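Local coordinates for hydrolase, HAD superfamily, subfamily III A (Legionella pneumophila, PDB 3N1U), which probably hydrolyses 3-deoxy-D-manno-octulosonate 8-phosphate to free KDO and inorganic phosphate, a magnesium-dependent step in lipopolysaccharide biosynthesis, at residues A114-D119 with G157-L162. Sequence-based numbering, arbitrary orientation.
Sequences AYIGDD and GAVREL. With CA (calcium ion), chain B.
Ile116 reaches from strand 113-117 toward Leu162 and Val159 of helix 158-169, joining the central parallel sheet of this HAD-type Rossmann-like fold to a helix packed on one of its faces. The short strand and helix segments run nearly antiparallel, their directions 161° apart. Leu162 and Ile116 reach toward each other tip to tip, with Leu162 CD2 3.7 Å from Ile116 CB and 3.9 Å from Ile116 CD1. With CG1 anti to the backbone N (chi1 -175°) and chi2 also extended, Ile116 carries CD1 out to the helix; its side chain crosses that of Val159 at a slant, CD1 lying 4.1 Å from Val159 CG2. Branched aliphatic residues suit this buried contact, which has no hydrogen bond across it. Val133 and Leu22 of the neighbouring strands also touch Leu162, and Leu55 of helix 49-60 touches Val159. Gly157, at the N-cap, has a positive phi (110°) that glycine, without a side chain, adopts easily. Its own O accepts a helical i+4 bond from Glu161 N. Just beyond the strand's C-terminal end, Asp118 serves the calcium site also formed by Asp25 OD2, the backbone O of Asp27 and three waters; its carboxylate is shared, OD1 binding calcium at 2.2 Å while OD2 accepts a hydrogen bond at 2.7 Å from the O of a water that is itself a calcium ligand.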
ATOM      1  N   ALA A 114      -7.096  23.657  15.501  1.00 27.33           N
ATOM      2  CA  ALA A 114      -6.171  22.531  15.423  1.00 27.24           C
ATOM      3  C   ALA A 114      -5.591  22.495  14.016  1.00 27.06           C
ATOM      4  O   ALA A 114      -6.251  22.952  13.054  1.00 27.27           O
ATOM      5  CB  ALA A 114      -6.922  21.178  15.787  1.00 25.24           C
ATOM      6  N   TYR A 115      -4.384  21.912  13.867  1.00 26.41           N
ATOM      7  CA  TYR A 115      -3.724  21.790  12.584  1.00 26.23           C
ATOM      8  C   TYR A 115      -2.959  20.468  12.571  1.00 25.89           C
ATOM      9  O   TYR A 115      -2.244  20.132  13.562  1.00 27.22           O
ATOM     10  CB  TYR A 115      -2.699  22.949  12.370  1.00 26.77           C
ATOM     11  CG  TYR A 115      -2.118  22.909  10.962  1.00 26.38           C
ATOM     12  CD1 TYR A 115      -1.154  21.969  10.586  1.00 29.92           C
ATOM     13  CD2 TYR A 115      -2.570  23.787   9.988  1.00 31.60           C
ATOM     14  CE1 TYR A 115      -0.634  21.951   9.290  1.00 31.09           C
ATOM     15  CE2 TYR A 115      -2.067  23.765   8.716  1.00 32.75           C
ATOM     16  CZ  TYR A 115      -1.102  22.849   8.371  1.00 29.63           C
ATOM     17  OH  TYR A 115      -0.634  22.860   7.078  1.00 29.56           O
ATOM     18  N   ILE A 116      -3.169  19.678  11.523  1.00 25.07           N
ATOM     19  CA  ILE A 116      -2.510  18.390  11.360  1.00 23.93           C
ATOM     20  C   ILE A 116      -1.648  18.399  10.064  1.00 25.41           C
ATOM     21  O   ILE A 116      -2.120  18.727   8.956  1.00 23.93           O
ATOM     22  CB  ILE A 116      -3.521  17.205  11.469  1.00 25.00           C
ATOM     23  CG1 ILE A 116      -2.774  15.851  11.422  1.00 23.75           C
ATOM     24  CG2 ILE A 116      -4.641  17.312  10.376  1.00 23.12           C
ATOM     25  CD1 ILE A 116      -3.693  14.630  11.753  1.00 24.25           C
ATOM     26  N   GLY A 117      -0.378  18.094  10.260  1.00 24.96           N
ATOM     27  CA  GLY A 117       0.651  18.324   9.250  1.00 26.27           C
ATOM     28  C   GLY A 117       1.621  17.141   9.179  1.00 25.69           C
ATOM     29  O   GLY A 117       1.636  16.286  10.065  1.00 25.21           O
ATOM     30  N   ASP A 118       2.489  17.139   8.177  1.00 26.51           N
ATOM     31  CA  ASP A 118       3.559  16.106   8.090  1.00 25.71           C
ATOM     32  C   ASP A 118       4.981  16.619   7.715  1.00 26.75           C
ATOM     33  O   ASP A 118       5.961  15.859   7.813  1.00 26.68           O
ATOM     34  CB  ASP A 118       3.137  15.044   7.061  1.00 25.93           C
ATOM     35  CG  ASP A 118       3.318  15.519   5.626  1.00 27.68           C
ATOM     36  OD1 ASP A 118       2.719  16.552   5.189  1.00 24.51           O
ATOM     37  OD2 ASP A 118       4.045  14.803   4.892  1.00 31.79           O
ATOM     38  N   ASP A 119       5.114  17.873   7.234  1.00 26.71           N
ATOM     39  CA  ASP A 119       6.418  18.311   6.678  1.00 27.26           C
ATOM     40  C   ASP A 119       6.754  19.762   7.124  1.00 27.99           C
ATOM     41  O   ASP A 119       5.920  20.440   7.774  1.00 27.88           O
ATOM     42  CB  ASP A 119       6.496  18.107   5.129  1.00 27.54           C
ATOM     43  CG  ASP A 119       7.931  17.779   4.639  1.00 30.00           C
ATOM     44  OD1 ASP A 119       8.906  18.231   5.282  1.00 28.09           O
ATOM     45  OD2 ASP A 119       8.083  17.084   3.597  1.00 29.62           O
ATOM     46  N   GLY A 157      -6.345   6.947   8.156  1.00 29.18           N
ATOM     47  CA  GLY A 157      -7.214   7.180   9.342  1.00 29.73           C
ATOM     48  C   GLY A 157      -6.626   8.053  10.465  1.00 30.72           C
ATOM     49  O   GLY A 157      -7.230   8.123  11.547  1.00 30.12           O
ATOM     50  N   ALA A 158      -5.458   8.671  10.217  1.00 26.74           N
ATOM     51  CA  ALA A 158      -4.830   9.584  11.222  1.00 27.55           C
ATOM     52  C   ALA A 158      -5.728  10.816  11.451  1.00 27.59           C
ATOM     53  O   ALA A 158      -5.931  11.229  12.579  1.00 25.95           O
ATOM     54  CB  ALA A 158      -3.454  10.046  10.777  1.00 28.82           C
ATOM     55  N   VAL A 159      -6.275  11.395  10.374  1.00 24.82           N
ATOM     56  CA  VAL A 159      -7.137  12.552  10.538  1.00 24.21           C
ATOM     57  C   VAL A 159      -8.416  12.149  11.277  1.00 24.24           C
ATOM     58  O   VAL A 159      -8.861  12.886  12.144  1.00 24.72           O
ATOM     59  CB  VAL A 159      -7.480  13.161   9.128  1.00 23.92           C
ATOM     60  CG1 VAL A 159      -8.656  14.134   9.204  1.00 25.55           C
ATOM     61  CG2 VAL A 159      -6.220  13.867   8.563  1.00 24.68           C
ATOM     62  N   ARG A 160      -8.948  10.933  11.018  1.00 23.78           N
ATOM     63  CA  ARG A 160     -10.137  10.480  11.753  1.00 25.01           C
ATOM     64  C   ARG A 160      -9.800  10.393  13.266  1.00 26.08           C
ATOM     65  O   ARG A 160     -10.627  10.732  14.124  1.00 25.32           O
ATOM     66  CB  ARG A 160     -10.535   9.059  11.288  1.00 24.64           C
ATOM     67  CG  ARG A 160     -11.674   8.460  12.106  1.00 25.36           C
ATOM     68  CD  ARG A 160     -12.903   9.442  12.183  1.00 23.53           C
ATOM     69  NE  ARG A 160     -14.043   8.762  12.762  1.00 25.31           N
ATOM     70  CZ  ARG A 160     -14.799   7.882  12.086  1.00 28.13           C
ATOM     71  NH1 ARG A 160     -14.567   7.636  10.795  1.00 26.18           N
ATOM     72  NH2 ARG A 160     -15.806   7.242  12.695  1.00 29.66           N
ATOM     73  N   GLU A 161      -8.586   9.940  13.573  1.00 25.59           N
ATOM     74  CA  GLU A 161      -8.177   9.739  14.994  1.00 27.56           C
ATOM     75  C   GLU A 161      -8.209  11.099  15.703  1.00 28.17           C
ATOM     76  O   GLU A 161      -8.691  11.211  16.831  1.00 27.93           O
ATOM     77  CB  GLU A 161      -6.754   9.187  14.991  1.00 29.29           C
ATOM     78  CG  GLU A 161      -6.208   8.672  16.287  1.00 35.69           C
ATOM     79  CD  GLU A 161      -4.775   8.070  16.083  1.00 31.93           C
ATOM     80  OE1 GLU A 161      -4.515   7.474  15.031  1.00 34.94           O
ATOM     81  OE2 GLU A 161      -3.941   8.264  16.976  1.00 37.99           O
ATOM     82  N   LEU A 162      -7.728  12.131  15.017  1.00 26.04           N
ATOM     83  CA  LEU A 162      -7.823  13.522  15.546  1.00 27.40           C
ATOM     84  C   LEU A 162      -9.282  14.017  15.656  1.00 28.73           C
ATOM     85  O   LEU A 162      -9.665  14.659  16.661  1.00 28.96           O
ATOM     86  CB  LEU A 162      -6.942  14.462  14.679  1.00 25.47           C
ATOM     87  CG  LEU A 162      -6.966  15.957  15.057  1.00 25.24           C
ATOM     88  CD1 LEU A 162      -6.694  16.054  16.594  1.00 28.52           C
ATOM     89  CD2 LEU A 162      -5.901  16.649  14.219  1.00 23.24           C
TER
HETATM   90 CA    CA B 200       2.239  17.509   3.275  1.00 27.49          CA
HETATM   91  O   HOH W   1       4.278  16.390   2.679  1.00 30.38           O
HETATM   92  O   HOH W   2       2.389  18.593   1.143  1.00 32.90           O
HETATM   93  O   HOH W   3       3.259  19.568   4.088  1.00 29.58           O